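Local atomic coordinates of phosphoinositol-specific phospholipase C (Pseudomonas sp., PDB entry 5FYP), a protein that probably cleaves the phosphodiester bond of phosphoinositides in a calcium-dependent reaction. Residues A[193-196]-A[197-200]; A[226-230]-A[231-235]; A[246-249]-A[250-253]. All blocks are in the same frame, centred on the assembly; numbering follows the deposited sequence.

Contact 1: residues A[193-196]-A[197-200]; sequences NQKL and SQYA
Lys-195 and Gln-198, one turn apart on the helix 193-203, lie side by side and point the same way. The aliphatic part of the lysine runs past the glutamine amide, CG of Lys-195 standing 4.0 Å from OE1 of Gln-198. Their nitrogens meet through a water, which accepts from NZ of Lys-195 at 2.8 Å and from NE2 of Gln-198 at 2.9 Å. The lysine reaches it by bending once, at chi2 (58°), and running straight from there; its ammonium also forms a salt bridge with Glu-192. Beneath these side chains run four alpha-helical i to i+4 bonds. In the first, N of Ser-197 gives to O of Asn-193 at 2.9 Å, and in the last, N of Ala-200 meets O of Leu-196 at 3.0 Å. The buried face carries Leu-196, Tyr-199 and Ala-200 against Ile-211, and Leu-196 and Tyr-199 also touch Leu-188, so the helix packs on the strands it connects in the beta-alpha-beta unit 184-189, 193-203, 210-211. The buried Tyr-199 has its OH bonded to Asp-137, and the OG of Ser-197 is bonded to the backbone N of Ser-229, so both polar atoms are satisfied. Long polar chains therefore suit the outer face, where a water can link a cationic donor to an amide donor by accepting from both.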
loop_
_atom_site.group_PDB
_atom_site.type_symbol
_atom_site.label_atom_id
_atom_site.label_comp_id
_atom_site.label_asym_id
_atom_site.label_seq_id
_atom_site.Cartn_x
_atom_site.Cartn_y
_atom_site.Cartn_z
ATOM N N ASN A 193 5.858 -5.321 -13.161
ATOM C CA ASN A 193 5.601 -6.405 -12.217
ATOM C C ASN A 193 6.837 -7.260 -11.959
ATOM O O ASN A 193 6.905 -7.915 -10.906
ATOM C CB ASN A 193 4.454 -7.273 -12.711
ATOM C CG ASN A 193 3.107 -6.578 -12.665
ATOM O OD1 ASN A 193 2.939 -5.588 -11.960
ATOM N ND2 ASN A 193 2.144 -7.115 -13.388
ATOM N N GLN A 194 7.794 -7.291 -12.882
ATOM C CA GLN A 194 9.039 -7.999 -12.652
ATOM C C GLN A 194 9.701 -7.600 -11.324
ATOM O O GLN A 194 10.280 -8.460 -10.667
ATOM C CB GLN A 194 10.008 -7.719 -13.814
ATOM C CG GLN A 194 9.679 -8.378 -15.128
ATOM C CD GLN A 194 8.615 -7.711 -15.989
ATOM O OE1 GLN A 194 7.898 -6.727 -15.585
ATOM N NE2 GLN A 194 8.453 -8.269 -17.196
ATOM N N LYS A 195 9.642 -6.319 -10.955
ATOM C CA LYS A 195 10.285 -5.901 -9.716
ATOM C C LYS A 195 9.582 -6.462 -8.490
ATOM O O LYS A 195 10.222 -6.727 -7.473
ATOM C CB LYS A 195 10.413 -4.374 -9.622
ATOM C CG LYS A 195 11.654 -3.787 -10.280
ATOM C CD LYS A 195 11.824 -4.079 -11.742
ATOM C CE LYS A 195 13.022 -3.328 -12.319
ATOM N NZ LYS A 195 13.295 -3.652 -13.729
ATOM N N LEU A 196 8.267 -6.637 -8.577
ATOM C CA LEU A 196 7.505 -7.269 -7.515
ATOM C C LEU A 196 7.833 -8.764 -7.444
ATOM O O LEU A 196 7.935 -9.328 -6.360
ATOM C CB LEU A 196 5.998 -7.057 -7.712
ATOM C CG LEU A 196 5.445 -5.700 -7.263
ATOM C CD1 LEU A 196 6.195 -4.485 -7.675
ATOM C CD2 LEU A 196 3.998 -5.608 -7.652
ATOM N N SER A 197 7.976 -9.400 -8.609
ATOM C CA SER A 197 8.326 -10.813 -8.647
ATOM C C SER A 197 9.707 -11.057 -8.027
ATOM O O SER A 197 9.896 -12.018 -7.288
ATOM C CB SER A 197 8.261 -11.308 -10.077
ATOM O OG SER A 197 8.332 -12.731 -10.111
ATOM N N GLN A 198 10.619 -10.141 -8.300
ATOM C CA GLN A 198 11.966 -10.233 -7.732
ATOM C C GLN A 198 11.910 -10.110 -6.197
ATOM O O GLN A 198 12.600 -10.834 -5.484
ATOM C CB GLN A 198 12.845 -9.147 -8.319
ATOM C CG GLN A 198 13.198 -9.397 -9.782
ATOM C CD GLN A 198 13.586 -8.138 -10.537
ATOM O OE1 GLN A 198 13.860 -7.096 -9.961
ATOM N NE2 GLN A 198 13.643 -8.238 -11.829
ATOM N N TYR A 199 11.110 -9.157 -5.710
ATOM C CA TYR A 199 10.948 -8.985 -4.268
ATOM C C TYR A 199 10.386 -10.258 -3.624
ATOM O O TYR A 199 10.925 -10.761 -2.635
ATOM C CB TYR A 199 10.071 -7.762 -4.006
ATOM C CG TYR A 199 9.706 -7.626 -2.548
ATOM C CD1 TYR A 199 10.566 -6.991 -1.645
ATOM C CD2 TYR A 199 8.536 -8.163 -2.057
ATOM C CE1 TYR A 199 10.272 -6.925 -0.299
ATOM C CE2 TYR A 199 8.208 -8.094 -0.708
ATOM C CZ TYR A 199 9.101 -7.484 0.175
ATOM O OH TYR A 199 8.774 -7.460 1.494
ATOM N N ALA A 200 9.315 -10.808 -4.191
ATOM C CA ALA A 200 8.685 -11.980 -3.616
ATOM C C ALA A 200 9.584 -13.208 -3.686
ATOM O O ALA A 200 9.601 -14.024 -2.761
ATOM C CB ALA A 200 7.341 -12.255 -4.281
HETATM O O HOH W 1 14.337 -6.243 -13.816
#

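Contact 2: residues A[226-230]-A[231-235]; sequences SGMSS and QSSGY
Ser-229 opens the helix 230-233 from the N-cap position, and the chain turns there from extended backbone (psi 160°) to helical angles at Ser-230. Two backbone bonds follow: N of Ser-233 gives to O of Ser-229 at 3.0 Å, and N of Gly-234 gives to O of Ser-230 at 3.2 Å. The cap itself is a side-chain bond, in which OG of Ser-229 accepts from N of Ser-232 at 3.0 Å and 163°. It can do so because chi1 of 64° sets the hydroxyl between the backbone N and the carbonyl carbon, turned back over the first turn. This is the classic serine N-cap, a short side chain with an acceptor placed to receive a first-turn amide that lacks the regular bond to a carbonyl four residues back. The hydroxyl also bonds to Glu-201 on the helix 193-203, so the cap joins one helix to its neighbour. With an alanine here, the amide of Ser-232 is likely to lose its capping acceptor and Glu-201 this hydroxyl partner. Ser-233 adds a second grip on the carbonyl of Ser-229: its OG donates to that O at 2.8 Å, from the face of the carbonyl plane opposite to the one its own N uses. The same OG is bonded to N of Val-225, which ties the turn to the preceding loop. Met-228 supplies the apolar part, its chain bent at chi2 and chi3 so that CE rests 3.8 Å from CA of Ser-233; the same side chain touches Asn-193 and Ser-197. Ser-232 is small enough to be buried against Ala-200, and its OG bonds to the carbonyl of Ser-197.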
loop_
_atom_site.group_PDB
_atom_site.type_symbol
_atom_site.label_atom_id
_atom_site.label_comp_id
_atom_site.label_asym_id
_atom_site.label_seq_id
_atom_site.Cartn_x
_atom_site.Cartn_y
_atom_site.Cartn_z
ATOM N N SER A 226 1.113 -11.271 -15.164
ATOM C CA SER A 226 1.968 -10.746 -16.212
ATOM C C SER A 226 3.260 -10.218 -15.618
ATOM O O SER A 226 3.256 -9.485 -14.621
ATOM C CB SER A 226 1.262 -9.599 -16.919
ATOM O OG SER A 226 0.011 -10.028 -17.425
ATOM N N GLY A 227 4.389 -10.633 -16.187
ATOM C CA GLY A 227 5.671 -10.178 -15.726
ATOM C C GLY A 227 6.213 -10.842 -14.478
ATOM O O GLY A 227 7.274 -10.435 -13.992
ATOM N N MET A 228 5.504 -11.837 -13.925
ATOM C CA MET A 228 5.937 -12.519 -12.703
ATOM C C MET A 228 6.021 -14.008 -12.925
ATOM O O MET A 228 5.344 -14.602 -13.769
ATOM C CB MET A 228 5.020 -12.242 -11.512
ATOM C CG MET A 228 4.733 -10.743 -11.317
ATOM S SD MET A 228 4.540 -10.244 -9.594
ATOM C CE MET A 228 3.285 -11.391 -9.077
ATOM N N SER A 229 6.793 -14.646 -12.056
ATOM C CA SER A 229 6.762 -16.097 -11.987
ATOM C C SER A 229 5.454 -16.592 -11.354
ATOM O O SER A 229 4.748 -15.875 -10.639
ATOM C CB SER A 229 7.921 -16.605 -11.145
ATOM O OG SER A 229 7.788 -16.166 -9.798
ATOM N N SER A 230 5.134 -17.850 -11.615
ATOM C CA SER A 230 4.040 -18.507 -10.925
ATOM C C SER A 230 4.238 -18.487 -9.387
ATOM O O SER A 230 3.322 -18.221 -8.607
ATOM C CB SER A 230 3.872 -19.907 -11.472
ATOM O OG SER A 230 2.807 -20.519 -10.813
ATOM N N GLN A 231 5.458 -18.756 -8.939
ATOM C CA GLN A 231 5.718 -18.763 -7.499
ATOM C C GLN A 231 5.411 -17.382 -6.876
ATOM O O GLN A 231 4.732 -17.289 -5.850
ATOM C CB GLN A 231 7.178 -19.105 -7.247
ATOM C CG GLN A 231 7.623 -18.969 -5.812
ATOM C CD GLN A 231 9.137 -19.088 -5.648
ATOM O OE1 GLN A 231 9.794 -19.643 -6.519
ATOM N NE2 GLN A 231 9.700 -18.578 -4.549
ATOM N N SER A 232 5.891 -16.318 -7.509
ATOM C CA SER A 232 5.605 -14.986 -6.975
ATOM C C SER A 232 4.131 -14.632 -7.033
ATOM O O SER A 232 3.592 -13.931 -6.151
ATOM C CB SER A 232 6.424 -13.929 -7.667
ATOM O OG SER A 232 7.780 -14.117 -7.323
ATOM N N SER A 233 3.459 -15.086 -8.088
ATOM C CA SER A 233 2.025 -14.848 -8.263
ATOM C C SER A 233 1.224 -15.341 -7.058
ATOM O O SER A 233 0.238 -14.752 -6.681
ATOM C CB SER A 233 1.541 -15.498 -9.525
ATOM O OG SER A 233 2.128 -14.924 -10.688
ATOM N N GLY A 234 1.674 -16.460 -6.479
ATOM C CA GLY A 234 0.958 -17.055 -5.357
ATOM C C GLY A 234 0.892 -16.194 -4.104
ATOM O O GLY A 234 0.029 -16.416 -3.274
ATOM N N TYR A 235 1.784 -15.193 -3.984
ATOM C CA TYR A 235 1.791 -14.276 -2.847
ATOM C C TYR A 235 0.848 -13.100 -3.012
ATOM O O TYR A 235 0.743 -12.271 -2.124
ATOM C CB TYR A 235 3.219 -13.769 -2.576
ATOM C CG TYR A 235 4.183 -14.830 -2.104
ATOM C CD1 TYR A 235 4.315 -15.129 -0.742
ATOM C CD2 TYR A 235 4.907 -15.578 -2.991
ATOM C CE1 TYR A 235 5.179 -16.122 -0.309
ATOM C CE2 TYR A 235 5.771 -16.587 -2.564
ATOM C CZ TYR A 235 5.889 -16.867 -1.218
ATOM O OH TYR A 235 6.700 -17.865 -0.756
#

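Contact 3: residues A[246-249]-A[250-253]; sequences KSWA and KQAF
Trp-248 meets Gln-251 with the edge of its indole: CE3 of the tryptophan lies 4.2 Å from CB of Gln-251, which sits near the ring plane. The ring and the glutamine amide stand nearly perpendicular, 85° apart, so this is a contact of ring edge with methylene and not a stack of flat groups. Beyond that methylene the glutamine bends at chi2, and its OE1 accepts from NE2 of Gln-218, a residue the indole also touches. An aromatic and a flexible amide thus share one neighbour at the partly exposed surface. The two residues flank the start of the helix 249-254 along the chain, entered from a loop that follows the strand 238-242. Residues 246-248 already have helical angles, and N of Ala-249 bonds to O of Lys-246 before the regular helical bonding begins. The carbonyl of Trp-248 then takes up the turn: N of Ala-252 reaches its O at 2.9 Å, while N of Gln-251 makes a weak bond to the same oxygen. N of Phe-253 meets O of Ala-249 at 2.8 Å. Two alanines suit the buried side, where a methyl group fills little room; CB of Ala-252 lies 3.5 Å from O of Ala-249, and Ala-249 packs on Ile-277. Phe-253, with CG anti to its own amide nitrogen (174°), carries its ring away from the preceding turn to an edge-to-face meeting with Phe-298, the C-terminal residue. Lys-250 touches Lys-276, and its NZ makes a weak hydrogen bond to O of Asn-274.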
loop_
_atom_site.group_PDB
_atom_site.type_symbol
_atom_site.label_atom_id
_atom_site.label_comp_id
_atom_site.label_asym_id
_atom_site.label_seq_id
_atom_site.Cartn_x
_atom_site.Cartn_y
_atom_site.Cartn_z
ATOM N N LYS A 246 -10.018 -0.216 -14.036
ATOM C CA LYS A 246 -10.723 -0.298 -12.742
ATOM C C LYS A 246 -11.811 -1.325 -12.688
ATOM O O LYS A 246 -12.229 -1.736 -11.611
ATOM C CB LYS A 246 -11.281 1.047 -12.351
ATOM C CG LYS A 246 -12.441 1.533 -13.205
ATOM C CD LYS A 246 -12.992 2.830 -12.623
ATOM C CE LYS A 246 -14.188 3.345 -13.375
ATOM N NZ LYS A 246 -14.759 4.519 -12.660
ATOM N N SER A 247 -12.303 -1.768 -13.850
ATOM C CA SER A 247 -13.305 -2.851 -13.866
ATOM C C SER A 247 -12.794 -4.100 -13.147
ATOM O O SER A 247 -13.594 -4.884 -12.638
ATOM C CB SER A 247 -13.714 -3.193 -15.306
ATOM O OG SER A 247 -12.634 -3.612 -16.095
ATOM N N TRP A 248 -11.472 -4.313 -13.120
ATOM C CA TRP A 248 -10.883 -5.472 -12.445
ATOM C C TRP A 248 -11.013 -5.421 -10.929
ATOM O O TRP A 248 -10.839 -6.453 -10.282
ATOM C CB TRP A 248 -9.412 -5.680 -12.863
ATOM C CG TRP A 248 -9.347 -6.072 -14.274
ATOM C CD1 TRP A 248 -9.045 -5.319 -15.338
ATOM C CD2 TRP A 248 -9.757 -7.347 -14.792
ATOM N NE1 TRP A 248 -9.222 -6.038 -16.503
ATOM C CE2 TRP A 248 -9.652 -7.296 -16.176
ATOM C CE3 TRP A 248 -10.185 -8.531 -14.206
ATOM C CZ2 TRP A 248 -10.022 -8.383 -17.003
ATOM C CZ3 TRP A 248 -10.562 -9.601 -14.990
ATOM C CH2 TRP A 248 -10.464 -9.520 -16.375
ATOM N N ALA A 249 -11.402 -4.271 -10.355
ATOM C CA ALA A 249 -11.556 -4.191 -8.916
ATOM C C ALA A 249 -12.653 -5.152 -8.442
ATOM O O ALA A 249 -12.564 -5.682 -7.344
ATOM C CB ALA A 249 -11.833 -2.788 -8.447
ATOM N N LYS A 250 -13.688 -5.363 -9.247
ATOM C CA LYS A 250 -14.747 -6.307 -8.864
ATOM C C LYS A 250 -14.202 -7.716 -8.679
ATOM O O LYS A 250 -14.651 -8.454 -7.811
ATOM C CB LYS A 250 -15.918 -6.293 -9.863
ATOM C CG LYS A 250 -16.807 -5.057 -9.770
ATOM C CD LYS A 250 -17.996 -5.042 -10.704
ATOM C CE LYS A 250 -18.929 -3.895 -10.351
ATOM N NZ LYS A 250 -19.664 -4.040 -9.057
ATOM N N GLN A 251 -13.231 -8.094 -9.503
ATOM C CA GLN A 251 -12.572 -9.408 -9.372
ATOM C C GLN A 251 -11.569 -9.420 -8.231
ATOM O O GLN A 251 -11.460 -10.456 -7.551
ATOM C CB GLN A 251 -12.015 -9.860 -10.683
ATOM C CG GLN A 251 -13.077 -10.485 -11.566
ATOM C CD GLN A 251 -13.511 -11.836 -10.981
ATOM O OE1 GLN A 251 -12.646 -12.686 -10.641
ATOM N NE2 GLN A 251 -14.757 -11.897 -10.542
ATOM N N ALA A 252 -10.856 -8.319 -7.998
ATOM C CA ALA A 252 -10.065 -8.241 -6.769
ATOM C C ALA A 252 -10.955 -8.480 -5.545
ATOM O O ALA A 252 -10.654 -9.279 -4.656
ATOM C CB ALA A 252 -9.360 -6.904 -6.665
ATOM N N PHE A 253 -12.083 -7.776 -5.511
ATOM C CA PHE A 253 -13.068 -7.928 -4.459
ATOM C C PHE A 253 -13.537 -9.370 -4.332
ATOM O O PHE A 253 -13.617 -9.938 -3.226
ATOM C CB PHE A 253 -14.248 -6.960 -4.740
ATOM C CG PHE A 253 -15.424 -7.103 -3.802
ATOM C CD1 PHE A 253 -15.478 -6.464 -2.607
ATOM C CD2 PHE A 253 -16.487 -7.902 -4.158
ATOM C CE1 PHE A 253 -16.577 -6.607 -1.774
ATOM C CE2 PHE A 253 -17.599 -8.040 -3.327
ATOM C CZ PHE A 253 -17.625 -7.398 -2.135
#

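How the contacts relate
From the N terminus the three contacts come in series, none nested in or crossing another, and each is local, joining adjacent segments of a continuous run, so none closes a long loop. Contact 1 lies in the helix that connects strand 184-189 to strand 210-211. Contact 2 follows at the start of the short helix 230-233 and touches contact 1, their centres about 8 Å apart: ND2 of Asn-193 reaches O of Ser-226, and CG of Gln-194 packs on O of Gly-227. Contact 3, beyond strand 238-242, opens the helix leading to strand 258-262, in the other sheet. It stands apart, with nearest atoms about 11 Å from contact 1 and about 10 Å from contact 2.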